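Local coordinates for SusD/RagB family nutrient-binding outer membrane lipoprotein (Bacteroides vulgatus, PDB 4F7A), which probably binds glycans, perhaps mucin O-glycans, at the outer membrane as a SusD-like lipoprotein of a gut bacterium, at residues A[46-49]-A[50-54]; A[75-79]-A[80-84]; A[134-137]-A[138-142]; A[261-264]-A[265-269]. All coordinates share one frame; numbering follows the deposited sequence.

Interaction 1 of 4, residues A[46-49]-A[50-54]; sequences WQTF and QNLNH
The indole of Trp46 meets two side-chain amides of the next helical turn: the aliphatic part of Gln50 runs obliquely by its NE1 and CZ2 atoms, with the Gln50 amide turned 39° from the ring, while Asn51 lies at its six-membered end, CB 3.5 Å from Trp46 CZ3 and the amide 24° from the ring plane. At the edge of the Phe49 ring, in its plane, sits Gln50 CB. This is the C-terminal turn of helix 44-51, in the helix-rich SusD fold, and it widens into a pi-type turn: Leu52 N donates to Gln47 O at 2.9 Å, five residues back, almost in line with the carbonyl. Trp46 O takes Gln50 N at 3.0 Å and, weakly, Asn51 N at 3.4 Å. With CG anti to the backbone N (chi1 -179°), the indole of Trp46 is carried along the helix toward these amides, and Pro251, Leu252 and Val255 of helix 251-257 pack on it. Replacing it with an alanine would probably open a gap against that helix and let the Gln50 and Asn51 side chains shift, although Asp55 bonds to both NE2 of Gln50 and ND2 of Asn51, and Arg127 to OE1 of Gln50. Beside the partly exposed Gln47, one water accepts from Gln47 NE2 at 2.9 Å and donates to Asn51 OD1 at 2.8 Å.

Interaction 2 of 4, residues A[75-79]-A[80-84]; sequences YALEA and GWTAS
Glu78 O is gripped by two backbone amides at the start of helix 79-82, with Glu78 itself in the N-cap position: Thr82 N donates at 2.9 Å in a nearly straight bond (169°), and Trp81 N, equally near, makes a weak, bent one. The next carbonyl carries the turn on, Ala83 N reaching Ala79 O at 3.3 Å from a position tilted out of the carbonyl plane. Outside the backbone, the contact rests on a CH-pi interaction. Glu78 CG stands 3.6 Å from the centroid of the five-membered ring of Trp81, practically on the ring normal, while Glu78 CB covers the same indole 3.7 Å from Trp81 CD2. The acid chain leaves anti to its own nitrogen (chi1 -172°), which sets CG over the five-membered ring; the bend at chi2 then directs only the carboxylate, whose plane stands 58° from that of the ring. Phe68 meets the indole edge-to-face. A serine in place of Trp81 would probably strip the Glu78 methylenes of their cover, leaving the acid chain free to swing and Phe68 without its aromatic partner. Glu78 N is bonded to Asn72 OD1, and Thr82 O to the hydroxyl of Tyr132, at the end of helix 111-132. Thr82 CG2 packs 3.9 Å from Leu77 CB.

Interaction 3 of 4, residues A[134-137]-A[138-142]; sequences PIVY and SKFGK
A tight backbone turn, backed by one apolar side-chain contact, joins Val136 and Tyr137 to Phe140 in the loop between helix 111-132 and helix 151-174. Phe140 N donates to Tyr137 O at 3.0 Å; the N-H is well aimed (165°), but the donor stands above the carbonyl plane, 62° out of it. Phe140 CB also rests 3.4 Å from Tyr137 O. Beside this bond, Val136 CG1 reaches the rim of the Phe140 ring, lying in the ring plane 4.0 Å from CD1, and the two side chains cross at about a right angle. The valine branch that touches is the one anti to the backbone N (chi1 176°). The bonded span Tyr137 to Phe140 is a type I beta turn, and a type II turn from Lys139 to Lys142 overlaps it, with Gly141 at positive phi and Lys142 N bonded to Lys139 O at 3.1 Å. A water braces the first turn, accepting from Tyr137 N and from Lys139 N, each at 2.9 Å. Side chains tie the loop to its surroundings: Tyr137 OH bonds to Asp161 of helix 151-174, Ser138 OG to Asp149, and Lys139 NZ to the carbonyl oxygens of Asn146 and Val148. The Phe140 ring is met edge-to-face by Phe94 and by His98 of helix 84-104.

Interaction 4 of 4, residues A[261-264]-A[265-269]; sequences TYMG and ATIAS
Ala265 opens helix 265-273 directly after Gly264, which holds the N-cap position, and its methyl group points away from the preceding segment, its CB no closer to it than 3.8 Å, at Gly264 C. Thr266 follows with its side chain also turned from that segment; its OG1 bonds to the backbone N of Phe451. Ile267 is the first to reach back with its side chain. Its CG2 lies 3.7 Å from CG of Met263, a selenomethionine, and 3.3 Å from Gly264 O. With the longer branch, CG1, anti to the backbone N (chi1 -163°), CG2 falls between the backbone N and the carbonyl carbon, where it meets these two atoms, and the Ile267 and Met263 side chains cross at about a right angle; Trp428 of helix 416-431 packs on Ile267 as well. Ala268 closes the first turn: its N donates to Gly264 O at 3.1 Å, the N-H pointing at the oxygen at 159°. The extended chain of Met263, with CG anti to its own nitrogen (chi1 -166°), passes alongside this residue, placing SE 3.8 Å from Ala268 CB and CE 3.6 Å from Ala268 CA. Ser269 continues the helix, its N bonded to Ala265 O at 2.9 Å and its OG held by the carbonyl of Thr387. The whole is a buried strand-to-helix junction: strand 262-263, paired antiparallel with strand 61-62, runs through an N-cap glycine straight into a helix, whose first turn is packed against the last strand side chain.

Overall arrangement
Interactions 1 and 4 are buried, while interactions 2 and 3 are partly buried and lie farther from the centre of the chain. Interactions 1 and 2 touch: Thr48 OG1 and Ser84 OG are 2.7 Å apart, and Asn53 ND2 lies 3.1 Å from Trp81 O, both probable hydrogen bonds, so helix 44-51 and the residues just after it are tied to helix 79-82 and the start of helix 84-104. Interaction 4 meets interaction 1 by packing alone, and its centre lies about 37 Å from that of interaction 3, across the chain's centre. Chemistry follows place: amides against indole in 1, acid methylenes over indole in 2, a hydrated turn in 3, and purely apolar side-chain contacts in 4.

Interaction 1 of 4, residues A[46-49]-A[50-54]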
loop_
_atom_site.group_PDB
_atom_site.type_symbol
_atom_site.label_atom_id
_atom_site.label_comp_id
_atom_site.label_asym_id
_atom_site.label_seq_id
_atom_site.Cartn_x
_atom_site.Cartn_y
_atom_site.Cartn_z
ATOM N N TRP A 46 -8.636 10.541 -6.737
ATOM C CA TRP A 46 -8.119 9.583 -5.770
ATOM C C TRP A 46 -9.174 8.541 -5.402
ATOM O O TRP A 46 -8.837 7.381 -5.147
ATOM C CB TRP A 46 -7.598 10.293 -4.518
ATOM C CG TRP A 46 -7.047 9.345 -3.521
ATOM C CD1 TRP A 46 -5.791 8.802 -3.516
ATOM C CD2 TRP A 46 -7.742 8.759 -2.414
ATOM N NE1 TRP A 46 -5.652 7.951 -2.466
ATOM C CE2 TRP A 46 -6.829 7.899 -1.763
ATOM C CE3 TRP A 46 -9.020 8.922 -1.873
ATOM C CZ2 TRP A 46 -7.172 7.161 -0.622
ATOM C CZ3 TRP A 46 -9.355 8.196 -0.707
ATOM C CH2 TRP A 46 -8.439 7.313 -0.119
ATOM N N GLN A 47 -10.447 8.939 -5.391
ATOM C CA GLN A 47 -11.496 8.029 -4.975
ATOM C C GLN A 47 -11.512 6.768 -5.839
ATOM O O GLN A 47 -11.669 5.670 -5.311
ATOM C CB GLN A 47 -12.869 8.697 -4.958
ATOM C CG GLN A 47 -14.000 7.746 -4.471
ATOM C CD GLN A 47 -15.393 8.369 -4.599
ATOM O OE1 GLN A 47 -15.659 9.099 -5.548
ATOM N NE2 GLN A 47 -16.287 8.053 -3.663
ATOM N N THR A 48 -11.323 6.917 -7.153
ATOM C CA THR A 48 -11.216 5.736 -8.058
ATOM C C THR A 48 -9.805 5.186 -8.224
ATOM O O THR A 48 -9.630 4.002 -8.511
ATOM C CB THR A 48 -11.837 6.021 -9.460
ATOM O OG1 THR A 48 -11.042 6.990 -10.155
ATOM C CG2 THR A 48 -13.290 6.542 -9.330
ATOM N N PHE A 49 -8.791 6.032 -8.061
ATOM C CA PHE A 49 -7.374 5.602 -8.037
ATOM C C PHE A 49 -7.194 4.462 -7.038
ATOM O O PHE A 49 -6.723 3.371 -7.377
ATOM C CB PHE A 49 -6.485 6.810 -7.645
ATOM C CG PHE A 49 -4.983 6.611 -7.862
ATOM C CD1 PHE A 49 -4.224 5.844 -7.006
ATOM C CD2 PHE A 49 -4.329 7.271 -8.889
ATOM C CE1 PHE A 49 -2.845 5.700 -7.213
ATOM C CE2 PHE A 49 -2.971 7.147 -9.083
ATOM C CZ PHE A 49 -2.231 6.351 -8.260
ATOM N N GLN A 50 -7.659 4.702 -5.820
ATOM C CA GLN A 50 -7.415 3.790 -4.730
ATOM C C GLN A 50 -8.604 3.448 -3.831
ATOM O O GLN A 50 -8.712 2.303 -3.376
ATOM C CB GLN A 50 -6.262 4.397 -3.922
ATOM C CG GLN A 50 -6.084 3.943 -2.555
ATOM C CD GLN A 50 -4.677 4.206 -2.013
ATOM O OE1 GLN A 50 -3.831 4.906 -2.618
ATOM N NE2 GLN A 50 -4.441 3.659 -0.858
ATOM N N ASN A 51 -9.460 4.416 -3.500
ATOM C CA ASN A 51 -10.422 4.174 -2.423
ATOM C C ASN A 51 -11.471 3.130 -2.769
ATOM O O ASN A 51 -11.824 2.293 -1.921
ATOM C CB ASN A 51 -11.105 5.460 -1.952
ATOM C CG ASN A 51 -11.763 5.300 -0.601
ATOM O OD1 ASN A 51 -12.954 5.565 -0.462
ATOM N ND2 ASN A 51 -10.982 4.854 0.426
ATOM N N LEU A 52 -11.948 3.149 -4.010
ATOM C CA LEU A 52 -12.932 2.157 -4.446
ATOM C C LEU A 52 -12.325 0.850 -4.991
ATOM O O LEU A 52 -13.056 -0.038 -5.452
ATOM C CB LEU A 52 -13.882 2.754 -5.458
ATOM C CG LEU A 52 -14.870 3.792 -4.946
ATOM C CD1 LEU A 52 -15.486 4.525 -6.132
ATOM C CD2 LEU A 52 -15.973 3.167 -4.062
ATOM N N ASN A 53 -11.001 0.736 -4.945
ATOM C CA ASN A 53 -10.306 -0.492 -5.297
ATOM C C ASN A 53 -9.508 -1.019 -4.085
ATOM O O ASN A 53 -10.046 -1.679 -3.202
ATOM C CB ASN A 53 -9.397 -0.224 -6.505
ATOM C CG ASN A 53 -10.169 0.178 -7.717
ATOM O OD1 ASN A 53 -10.823 -0.657 -8.350
ATOM N ND2 ASN A 53 -10.093 1.441 -8.067
ATOM N N HIS A 54 -8.243 -0.656 -4.012
ATOM C CA HIS A 54 -7.326 -1.214 -3.023
ATOM C C HIS A 54 -7.804 -1.051 -1.589
ATOM O O HIS A 54 -7.612 -1.938 -0.785
ATOM C CB HIS A 54 -5.955 -0.550 -3.149
ATOM C CG HIS A 54 -5.463 -0.465 -4.556
ATOM N ND1 HIS A 54 -6.096 0.294 -5.520
ATOM C CD2 HIS A 54 -4.363 -0.988 -5.150
ATOM C CE1 HIS A 54 -5.425 0.202 -6.657
ATOM N NE2 HIS A 54 -4.373 -0.575 -6.460
HETATM O O HOH W 1 -15.402 5.971 -1.807
#

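Interaction 2 of 4, residues A[75-79]-A[80-84]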
loop_
_atom_site.group_PDB
_atom_site.type_symbol
_atom_site.label_atom_id
_atom_site.label_comp_id
_atom_site.label_asym_id
_atom_site.label_seq_id
_atom_site.Cartn_x
_atom_site.Cartn_y
_atom_site.Cartn_z
ATOM N N TYR A 75 -17.264 -7.960 -6.990
ATOM C CA TYR A 75 -16.345 -8.402 -8.035
ATOM C C TYR A 75 -16.896 -8.224 -9.459
ATOM O O TYR A 75 -16.430 -8.905 -10.375
ATOM C CB TYR A 75 -15.882 -9.858 -7.846
ATOM C CG TYR A 75 -14.963 -10.162 -6.673
ATOM C CD1 TYR A 75 -14.212 -9.170 -6.029
ATOM C CD2 TYR A 75 -14.815 -11.461 -6.239
ATOM C CE1 TYR A 75 -13.351 -9.485 -4.986
ATOM C CE2 TYR A 75 -13.962 -11.782 -5.190
ATOM C CZ TYR A 75 -13.240 -10.801 -4.572
ATOM O OH TYR A 75 -12.407 -11.160 -3.548
ATOM N N ALA A 76 -17.880 -7.340 -9.642
ATOM C CA ALA A 76 -18.307 -6.921 -10.986
ATOM C C ALA A 76 -17.506 -5.652 -11.270
ATOM O O ALA A 76 -17.955 -4.540 -11.040
ATOM C CB ALA A 76 -19.814 -6.665 -11.030
ATOM N N LEU A 77 -16.269 -5.836 -11.702
ATOM C CA LEU A 77 -15.322 -4.742 -11.659
ATOM C C LEU A 77 -15.721 -3.648 -12.651
ATOM O O LEU A 77 -16.020 -3.924 -13.800
ATOM C CB LEU A 77 -13.905 -5.232 -11.948
ATOM C CG LEU A 77 -13.312 -6.254 -10.971
ATOM C CD1 LEU A 77 -11.885 -6.545 -11.316
ATOM C CD2 LEU A 77 -13.369 -5.751 -9.514
ATOM N N GLU A 78 -15.730 -2.409 -12.163
ATOM C CA GLU A 78 -16.068 -1.239 -12.943
ATOM C C GLU A 78 -14.813 -0.721 -13.677
ATOM O O GLU A 78 -13.850 -0.255 -13.053
ATOM C CB GLU A 78 -16.654 -0.174 -12.021
ATOM C CG GLU A 78 -17.230 1.044 -12.716
ATOM C CD GLU A 78 -18.457 0.746 -13.561
ATOM O OE1 GLU A 78 -19.105 -0.317 -13.386
ATOM O OE2 GLU A 78 -18.764 1.594 -14.416
ATOM N N ALA A 79 -14.869 -0.794 -15.002
ATOM C CA ALA A 79 -13.730 -0.535 -15.899
ATOM C C ALA A 79 -13.118 0.845 -15.678
ATOM O O ALA A 79 -11.897 0.991 -15.686
ATOM C CB ALA A 79 -14.162 -0.721 -17.386
ATOM N N GLY A 80 -13.961 1.843 -15.474
ATOM C CA GLY A 80 -13.496 3.220 -15.220
ATOM C C GLY A 80 -12.755 3.344 -13.897
ATOM O O GLY A 80 -11.752 4.079 -13.790
ATOM N N TRP A 81 -13.197 2.587 -12.899
ATOM C CA TRP A 81 -12.565 2.643 -11.574
ATOM C C TRP A 81 -11.254 1.880 -11.547
ATOM O O TRP A 81 -10.252 2.377 -11.036
ATOM C CB TRP A 81 -13.461 2.046 -10.504
ATOM C CG TRP A 81 -14.798 2.682 -10.340
ATOM C CD1 TRP A 81 -15.294 3.769 -10.989
ATOM C CD2 TRP A 81 -15.793 2.281 -9.403
ATOM N NE1 TRP A 81 -16.568 4.046 -10.540
ATOM C CE2 TRP A 81 -16.892 3.139 -9.561
ATOM C CE3 TRP A 81 -15.880 1.234 -8.478
ATOM C CZ2 TRP A 81 -18.050 3.013 -8.798
ATOM C CZ3 TRP A 81 -17.032 1.110 -7.727
ATOM C CH2 TRP A 81 -18.106 1.985 -7.900
ATOM N N THR A 82 -11.254 0.654 -12.070
ATOM C CA THR A 82 -10.053 -0.148 -12.003
ATOM C C THR A 82 -8.896 0.380 -12.856
ATOM O O THR A 82 -7.741 0.064 -12.576
ATOM C CB THR A 82 -10.318 -1.623 -12.357
ATOM O OG1 THR A 82 -10.719 -1.715 -13.716
ATOM C CG2 THR A 82 -11.379 -2.258 -11.402
ATOM N N ALA A 83 -9.193 1.178 -13.881
ATOM C CA ALA A 83 -8.158 1.737 -14.742
ATOM C C ALA A 83 -7.469 2.969 -14.143
ATOM O O ALA A 83 -6.453 3.437 -14.672
ATOM C CB ALA A 83 -8.770 2.132 -16.097
ATOM N N SER A 84 -8.043 3.533 -13.082
ATOM C CA SER A 84 -7.631 4.848 -12.622
ATOM C C SER A 84 -6.189 4.965 -12.143
ATOM O O SER A 84 -5.516 5.943 -12.466
ATOM C CB SER A 84 -8.593 5.366 -11.555
ATOM O OG SER A 84 -9.790 5.789 -12.180
#

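Interaction 3 of 4, residues A[134-137]-A[138-142]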
loop_
_atom_site.group_PDB
_atom_site.type_symbol
_atom_site.label_atom_id
_atom_site.label_comp_id
_atom_site.label_asym_id
_atom_site.label_seq_id
_atom_site.Cartn_x
_atom_site.Cartn_y
_atom_site.Cartn_z
ATOM N N PRO A 134 2.249 -6.629 -15.323
ATOM C CA PRO A 134 3.117 -5.968 -16.279
ATOM C C PRO A 134 2.858 -4.454 -16.360
ATOM O O PRO A 134 1.712 -3.991 -16.265
ATOM C CB PRO A 134 2.774 -6.659 -17.602
ATOM C CG PRO A 134 2.293 -8.050 -17.183
ATOM C CD PRO A 134 1.618 -7.851 -15.861
ATOM N N ILE A 135 3.925 -3.692 -16.533
ATOM C CA ILE A 135 3.785 -2.244 -16.699
ATOM C C ILE A 135 4.790 -1.744 -17.715
ATOM O O ILE A 135 5.666 -2.490 -18.164
ATOM C CB ILE A 135 3.988 -1.488 -15.361
ATOM C CG1 ILE A 135 5.406 -1.683 -14.798
ATOM C CG2 ILE A 135 2.900 -1.917 -14.301
ATOM C CD1 ILE A 135 5.785 -0.673 -13.627
ATOM N N VAL A 136 4.672 -0.472 -18.074
ATOM C CA VAL A 136 5.706 0.209 -18.821
ATOM C C VAL A 136 6.626 0.908 -17.815
ATOM O O VAL A 136 6.172 1.779 -17.040
ATOM C CB VAL A 136 5.120 1.233 -19.830
ATOM C CG1 VAL A 136 6.246 1.985 -20.528
ATOM C CG2 VAL A 136 4.241 0.534 -20.868
ATOM N N TYR A 137 7.907 0.528 -17.804
ATOM C CA TYR A 137 8.854 1.101 -16.848
ATOM C C TYR A 137 10.249 1.213 -17.420
ATOM O O TYR A 137 10.663 2.317 -17.834
ATOM C CB TYR A 137 8.836 0.321 -15.526
ATOM C CG TYR A 137 9.623 0.982 -14.433
ATOM C CD1 TYR A 137 9.088 2.046 -13.722
ATOM C CD2 TYR A 137 10.906 0.560 -14.113
ATOM C CE1 TYR A 137 9.834 2.709 -12.743
ATOM C CE2 TYR A 137 11.648 1.196 -13.111
ATOM C CZ TYR A 137 11.096 2.267 -12.431
ATOM O OH TYR A 137 11.794 2.903 -11.441
ATOM N N SER A 138 10.981 0.099 -17.498
ATOM C CA SER A 138 12.401 0.183 -17.905
ATOM C C SER A 138 12.548 0.700 -19.329
ATOM O O SER A 138 13.578 1.290 -19.684
ATOM C CB SER A 138 13.118 -1.171 -17.739
ATOM O OG SER A 138 12.746 -2.064 -18.767
ATOM N N LYS A 139 11.520 0.525 -20.151
ATOM C CA LYS A 139 11.609 0.966 -21.543
ATOM C C LYS A 139 10.870 2.285 -21.835
ATOM O O LYS A 139 10.787 2.706 -22.981
ATOM C CB LYS A 139 11.153 -0.153 -22.462
ATOM C CG LYS A 139 12.097 -1.363 -22.339
ATOM C CD LYS A 139 11.716 -2.541 -23.225
ATOM C CE LYS A 139 10.545 -3.320 -22.645
ATOM N NZ LYS A 139 10.179 -4.595 -23.429
ATOM N N PHE A 140 10.361 2.939 -20.801
ATOM C CA PHE A 140 9.643 4.200 -20.991
ATOM C C PHE A 140 10.528 5.234 -21.692
ATOM O O PHE A 140 11.705 5.389 -21.366
ATOM C CB PHE A 140 9.144 4.751 -19.663
ATOM C CG PHE A 140 8.279 5.979 -19.804
ATOM C CD1 PHE A 140 6.918 5.860 -20.099
ATOM C CD2 PHE A 140 8.823 7.249 -19.653
ATOM C CE1 PHE A 140 6.105 6.988 -20.233
ATOM C CE2 PHE A 140 8.021 8.390 -19.785
ATOM C CZ PHE A 140 6.667 8.264 -20.074
ATOM N N GLY A 141 9.952 5.901 -22.692
ATOM C CA GLY A 141 10.658 6.932 -23.464
ATOM C C GLY A 141 11.824 6.456 -24.305
ATOM O O GLY A 141 12.599 7.286 -24.778
ATOM N N LYS A 142 11.968 5.138 -24.493
ATOM C CA LYS A 142 13.059 4.575 -25.297
ATOM C C LYS A 142 12.601 4.164 -26.704
ATOM O O LYS A 142 13.415 3.725 -27.515
ATOM C CB LYS A 142 13.671 3.343 -24.619
ATOM C CG LYS A 142 14.559 3.611 -23.393
ATOM C CD LYS A 142 15.178 2.281 -22.916
ATOM C CE LYS A 142 16.676 2.378 -22.659
ATOM N NZ LYS A 142 16.992 3.273 -21.512
HETATM O O HOH W 2 9.059 -1.074 -19.901
#

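Interaction 4 of 4, residues A[261-264]-A[265-269]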
loop_
_atom_site.group_PDB
_atom_site.type_symbol
_atom_site.label_atom_id
_atom_site.label_comp_id
_atom_site.label_asym_id
_atom_site.label_seq_id
_atom_site.Cartn_x
_atom_site.Cartn_y
_atom_site.Cartn_z
ATOM N N THR A 261 -16.303 6.815 3.797
ATOM C CA THR A 261 -15.218 5.965 4.307
ATOM C C THR A 261 -15.605 5.249 5.600
ATOM O O THR A 261 -15.356 5.746 6.693
ATOM C CB THR A 261 -13.958 6.816 4.545
ATOM O OG1 THR A 261 -14.293 7.906 5.407
ATOM C CG2 THR A 261 -13.409 7.350 3.210
ATOM N N TYR A 262 -16.241 4.088 5.460
ATOM C CA TYR A 262 -16.650 3.275 6.595
ATOM C C TYR A 262 -15.631 2.189 6.867
ATOM O O TYR A 262 -14.871 1.787 5.980
ATOM C CB TYR A 262 -18.035 2.626 6.353
ATOM C CG TYR A 262 -19.163 3.604 6.467
ATOM C CD1 TYR A 262 -19.403 4.546 5.458
ATOM C CD2 TYR A 262 -19.960 3.644 7.608
ATOM C CE1 TYR A 262 -20.440 5.449 5.561
ATOM C CE2 TYR A 262 -20.988 4.566 7.719
ATOM C CZ TYR A 262 -21.216 5.470 6.699
ATOM O OH TYR A 262 -22.248 6.402 6.807
HETATM N N MSE A 263 -15.644 1.729 8.105
HETATM C CA MSE A 263 -14.870 0.594 8.574
HETATM C C MSE A 263 -15.249 -0.700 7.844
HETATM O O MSE A 263 -16.421 -0.967 7.633
HETATM C CB MSE A 263 -15.168 0.413 10.065
HETATM C CG MSE A 263 -14.218 -0.504 10.793
HETATM SE SE MSE A 263 -14.741 -0.640 12.636
HETATM C CE MSE A 263 -13.022 -1.116 13.398
ATOM N N GLY A 264 -14.258 -1.509 7.462
ATOM C CA GLY A 264 -14.548 -2.810 6.848
ATOM C C GLY A 264 -14.768 -3.900 7.890
ATOM O O GLY A 264 -14.251 -3.823 9.014
ATOM N N ALA A 265 -15.560 -4.910 7.543
ATOM C CA ALA A 265 -15.843 -6.034 8.458
ATOM C C ALA A 265 -14.606 -6.766 9.010
ATOM O O ALA A 265 -14.595 -7.158 10.182
ATOM C CB ALA A 265 -16.801 -7.061 7.789
ATOM N N THR A 266 -13.565 -6.948 8.210
ATOM C CA THR A 266 -12.394 -7.686 8.682
ATOM C C THR A 266 -11.631 -6.900 9.725
ATOM O O THR A 266 -11.251 -7.462 10.716
ATOM C CB THR A 266 -11.414 -8.146 7.552
ATOM O OG1 THR A 266 -12.136 -8.869 6.531
ATOM C CG2 THR A 266 -10.353 -9.069 8.125
ATOM N N ILE A 267 -11.434 -5.601 9.512
ATOM C CA ILE A 267 -10.717 -4.788 10.487
ATOM C C ILE A 267 -11.559 -4.625 11.769
ATOM O O ILE A 267 -10.994 -4.619 12.865
ATOM C CB ILE A 267 -10.176 -3.469 9.870
ATOM C CG1 ILE A 267 -9.088 -2.867 10.785
ATOM C CG2 ILE A 267 -11.293 -2.437 9.583
ATOM C CD1 ILE A 267 -8.184 -1.811 10.073
ATOM N N ALA A 268 -12.896 -4.621 11.672
ATOM C CA ALA A 268 -13.745 -4.644 12.887
ATOM C C ALA A 268 -13.574 -5.971 13.651
ATOM O O ALA A 268 -13.418 -5.970 14.855
ATOM C CB ALA A 268 -15.201 -4.426 12.555
ATOM N N SER A 269 -13.553 -7.087 12.930
ATOM C CA SER A 269 -13.313 -8.393 13.545
ATOM C C SER A 269 -11.988 -8.446 14.316
ATOM O O SER A 269 -11.953 -8.878 15.468
ATOM C CB SER A 269 -13.334 -9.502 12.490
ATOM O OG SER A 269 -12.909 -10.719 13.058
#